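Local coordinates for dinoflagellate luciferase (Lingulodinium polyedrum, PDB 1VPR), which catalyses the oxidation of dinoflagellate luciferin by molecular oxygen, giving blue light flashes at night, and is represented here by the third of its three homologous luciferase domains, at residues Q117-K120 with E121-A124; A190-I193 with V194-D198. All coordinates share one frame; numbering follows the deposited sequence.

Interaction 1: Q117-K120 with E121-A124; sequences QLTK and EQVA
Thr119 and Gln122 grip each other twice where the loop 117-120 runs into the helix 120-126. Gln122 turns its amide oxygen back to the backbone of Thr119: OE1 takes the N-H of Thr119 at 2.8 Å, on a lone pair in its carbonyl plane, and the bond is nearly straight at 166°. In return, Thr119 OG1 accepts from Gln122 N at 3.2 Å. The threonine hydroxyl can do this because chi1 of 71° sets it between its own backbone N and carbonyl carbon, facing the first turn.

The exchange is a capping box, with Thr119 as N-cap, and it supplies acceptors to N-H groups that the start of a helix leaves without the usual backbone partner. The regular pattern takes over at once, with Val123 N bonded to Thr119 O at 3.1 Å and Ala124 N to Lys120 O.

The close-packed side of the turn belongs to Leu118, which is buried. Its CB and CD2 each lie 3.6 Å from Gln122 OE1, the two side chains crossing at about a right angle, and CB also meets Val123 CG2 at 4.1 Å. Beyond the turn, Leu118 rests on Leu143, Pro144 and Met267. An alanine in place of Gln122 would probably leave the N-H of Thr119 without its side-chain acceptor and open a gap beside Leu118.

The solvent side is looser. Lys120 extends straight out, while Glu121 bends at chi2 (55°) and folds its carboxylate back along the lysine stem, OE1 coming 3.6 Å from Lys120 CB. Their charged ends do not meet: Lys120 NZ stays 4.9 Å from Glu121 OE2, a separation at which any attraction is probably weak.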
loop_
_atom_site.group_PDB
_atom_site.type_symbol
_atom_site.label_atom_id
_atom_site.label_comp_id
_atom_site.label_asym_id
_atom_site.label_seq_id
_atom_site.Cartn_x
_atom_site.Cartn_y
_atom_site.Cartn_z
ATOM N N GLN A 117 -6.957 4.445 -18.765
ATOM C CA GLN A 117 -6.654 5.747 -18.201
ATOM C C GLN A 117 -7.978 6.513 -18.139
ATOM O O GLN A 117 -8.797 6.399 -19.055
ATOM C CB GLN A 117 -5.656 6.447 -19.117
ATOM C CG GLN A 117 -5.632 7.950 -19.050
ATOM C CD GLN A 117 -4.792 8.473 -17.918
ATOM O OE1 GLN A 117 -3.735 7.922 -17.616
ATOM N NE2 GLN A 117 -5.243 9.566 -17.295
ATOM N N LEU A 118 -8.216 7.267 -17.072
ATOM C CA LEU A 118 -9.469 8.015 -16.998
ATOM C C LEU A 118 -9.301 9.334 -17.745
ATOM O O LEU A 118 -8.216 9.925 -17.763
ATOM C CB LEU A 118 -9.859 8.295 -15.539
ATOM C CG LEU A 118 -10.084 7.086 -14.639
ATOM C CD1 LEU A 118 -10.593 7.539 -13.257
ATOM C CD2 LEU A 118 -11.091 6.164 -15.299
ATOM N N THR A 119 -10.376 9.799 -18.361
ATOM C CA THR A 119 -10.314 11.051 -19.099
ATOM C C THR A 119 -10.274 12.219 -18.116
ATOM O O THR A 119 -10.493 12.058 -16.908
ATOM C CB THR A 119 -11.543 11.217 -20.023
ATOM O OG1 THR A 119 -12.711 11.458 -19.227
ATOM C CG2 THR A 119 -11.774 9.939 -20.856
ATOM N N LYS A 120 -9.994 13.399 -18.651
ATOM C CA LYS A 120 -9.919 14.638 -17.876
ATOM C C LYS A 120 -11.254 14.940 -17.192
ATOM O O LYS A 120 -11.313 15.432 -16.056
ATOM C CB LYS A 120 -9.563 15.778 -18.837
ATOM C CG LYS A 120 -9.566 17.178 -18.239
ATOM C CD LYS A 120 -9.284 18.210 -19.344
ATOM C CE LYS A 120 -9.384 19.620 -18.828
ATOM N NZ LYS A 120 -9.229 20.608 -19.932
ATOM N N GLU A 121 -12.335 14.644 -17.895
ATOM C CA GLU A 121 -13.665 14.900 -17.375
ATOM C C GLU A 121 -13.993 13.925 -16.243
ATOM O O GLU A 121 -14.580 14.310 -15.230
ATOM C CB GLU A 121 -14.705 14.754 -18.496
ATOM C CG GLU A 121 -14.752 15.928 -19.468
ATOM C CD GLU A 121 -13.401 16.239 -20.085
ATOM O OE1 GLU A 121 -12.735 15.276 -20.528
ATOM O OE2 GLU A 121 -13.020 17.441 -20.129
ATOM N N GLN A 122 -13.619 12.664 -16.438
ATOM C CA GLN A 122 -13.873 11.629 -15.447
ATOM C C GLN A 122 -13.200 11.967 -14.133
ATOM O O GLN A 122 -13.783 11.779 -13.083
ATOM C CB GLN A 122 -13.387 10.268 -15.954
ATOM C CG GLN A 122 -14.295 9.658 -17.026
ATOM C CD GLN A 122 -13.773 8.346 -17.552
ATOM O OE1 GLN A 122 -12.597 8.215 -17.877
ATOM N NE2 GLN A 122 -14.654 7.362 -17.654
ATOM N N VAL A 123 -11.971 12.465 -14.194
ATOM C CA VAL A 123 -11.243 12.824 -13.000
ATOM C C VAL A 123 -11.934 13.997 -12.324
ATOM O O VAL A 123 -12.121 14.001 -11.095
ATOM C CB VAL A 123 -9.780 13.181 -13.340
ATOM C CG1 VAL A 123 -9.074 13.760 -12.123
ATOM C CG2 VAL A 123 -9.046 11.923 -13.807
ATOM N N ALA A 124 -12.333 14.981 -13.130
ATOM C CA ALA A 124 -13.000 16.173 -12.633
ATOM C C ALA A 124 -14.291 15.836 -11.890
ATOM O O ALA A 124 -14.586 16.407 -10.847
ATOM C CB ALA A 124 -13.300 17.128 -13.798
#

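Interaction 2: A190-I193 with V194-D198; sequences ANKI and VADTD
Lys192 and Asp196, one helical turn apart, lean across each other at a slant on the outer side of helix 187-197. The lysine leaves the backbone with CG anti to its N (chi1 -178°) and bends at its last torsion, bringing the ammonium group over to the carboxylate. NZ meets Asp196 OD1 at 2.6 Å in a short salt bridge that uses the syn lone pair of that oxygen. The lysine stem follows the same oxygen, CG lying 3.4 Å from OD1, while the backbones beneath are joined by Asp196 N to Lys192 O at 2.8 Å.

Thr197 is turned the other way, inward against its own helix. Its hydroxyl gives a hydrogen bond of 2.8 Å from OG1 to Ile193 O, and Thr197 N reaches that oxygen at 3.1 Å from the opposite face of the carbonyl plane. Two donors thus hold one carbonyl near the end of the helix. OG1 is also hydrogen-bonded to Gln172, at the start of helix 172-181.

The side chain of Ile193 packs against Phe58 of helix 57-65 and Ala179 of helix 172-181. The arrangement is that of an amphipathic helix, with an i to i+4 lysine-aspartate bridge on its outer side and an apolar side set against neighbouring helices.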
loop_
_atom_site.group_PDB
_atom_site.type_symbol
_atom_site.label_atom_id
_atom_site.label_comp_id
_atom_site.label_asym_id
_atom_site.label_seq_id
_atom_site.Cartn_x
_atom_site.Cartn_y
_atom_site.Cartn_z
ATOM N N ALA A 190 8.798 19.707 -3.465
ATOM C CA ALA A 190 8.239 18.841 -2.437
ATOM C C ALA A 190 7.057 18.085 -3.055
ATOM O O ALA A 190 6.941 16.862 -2.931
ATOM C CB ALA A 190 7.780 19.686 -1.249
ATOM N N ASN A 191 6.193 18.816 -3.751
ATOM C CA ASN A 191 5.037 18.213 -4.398
ATOM C C ASN A 191 5.422 17.044 -5.307
ATOM O O ASN A 191 4.714 16.045 -5.367
ATOM C CB ASN A 191 4.280 19.255 -5.230
ATOM C CG ASN A 191 3.485 20.235 -4.373
ATOM O OD1 ASN A 191 2.852 21.163 -4.905
ATOM N ND2 ASN A 191 3.506 20.040 -3.051
ATOM N N LYS A 192 6.528 17.172 -6.028
ATOM C CA LYS A 192 6.946 16.104 -6.924
ATOM C C LYS A 192 7.459 14.888 -6.157
ATOM O O LYS A 192 7.254 13.748 -6.581
ATOM C CB LYS A 192 8.040 16.589 -7.867
ATOM C CG LYS A 192 8.466 15.535 -8.857
ATOM C CD LYS A 192 9.495 16.068 -9.812
ATOM C CE LYS A 192 9.499 15.268 -11.099
ATOM N NZ LYS A 192 10.048 13.913 -10.930
ATOM N N ILE A 193 8.140 15.131 -5.045
ATOM C CA ILE A 193 8.674 14.034 -4.243
ATOM C C ILE A 193 7.515 13.222 -3.684
ATOM O O ILE A 193 7.524 12.004 -3.728
ATOM C CB ILE A 193 9.525 14.545 -3.072
ATOM C CG1 ILE A 193 10.805 15.189 -3.608
ATOM C CG2 ILE A 193 9.883 13.374 -2.148
ATOM C CD1 ILE A 193 11.553 15.993 -2.572
ATOM N N VAL A 194 6.513 13.915 -3.169
ATOM C CA VAL A 194 5.338 13.255 -2.623
ATOM C C VAL A 194 4.656 12.419 -3.696
ATOM O O VAL A 194 4.385 11.225 -3.497
ATOM C CB VAL A 194 4.329 14.300 -2.087
ATOM C CG1 VAL A 194 3.003 13.626 -1.732
ATOM C CG2 VAL A 194 4.917 14.990 -0.863
ATOM N N ALA A 195 4.390 13.035 -4.845
ATOM C CA ALA A 195 3.719 12.334 -5.932
ATOM C C ALA A 195 4.510 11.162 -6.503
ATOM O O ALA A 195 3.937 10.104 -6.801
ATOM C CB ALA A 195 3.380 13.312 -7.055
ATOM N N ASP A 196 5.819 11.340 -6.686
ATOM C CA ASP A 196 6.632 10.265 -7.252
ATOM C C ASP A 196 6.836 9.066 -6.330
ATOM O O ASP A 196 6.976 7.941 -6.806
ATOM C CB ASP A 196 7.995 10.798 -7.694
ATOM C CG ASP A 196 7.916 11.636 -8.973
ATOM O OD1 ASP A 196 8.953 12.231 -9.353
ATOM O OD2 ASP A 196 6.835 11.693 -9.595
ATOM N N THR A 197 6.849 9.295 -5.020
ATOM C CA THR A 197 7.031 8.195 -4.071
ATOM C C THR A 197 5.707 7.759 -3.446
ATOM O O THR A 197 5.688 6.860 -2.609
ATOM C CB THR A 197 7.988 8.594 -2.923
ATOM O OG1 THR A 197 7.423 9.680 -2.186
ATOM C CG2 THR A 197 9.326 9.028 -3.483
ATOM N N ASP A 198 4.595 8.335 -3.883
ATOM C CA ASP A 198 3.310 8.011 -3.258
ATOM C C ASP A 198 2.922 6.546 -3.367
ATOM O O ASP A 198 3.311 5.823 -4.302
ATOM C CB ASP A 198 2.171 8.903 -3.804
ATOM C CG ASP A 198 1.077 9.192 -2.752
ATOM O OD1 ASP A 198 0.065 9.865 -3.078
ATOM O OD2 ASP A 198 1.221 8.761 -1.585
#

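Overall arrangement
Following the chain from the N terminus, interaction 1 comes first, at the passage from the loop after helix 107-111 into helix 120-126, and it closes only a single turn. Strand 163-169 and helix 172-181 intervene before interaction 2, which lies on helix 187-197 and runs on into Asp198, the residue that follows. The two are in series, neither nested nor crossed, with centres about 21 Å apart and no touch between them. Interaction 1 sits at the surface, tied through Leu118 to Gly270 just before strand 271-282 of the calycin-type barrel. Interaction 2 joins helices 57-65 and 172-181, while Asp198 bonds to Ser244 in the loop between strands 237-241 and 247-253.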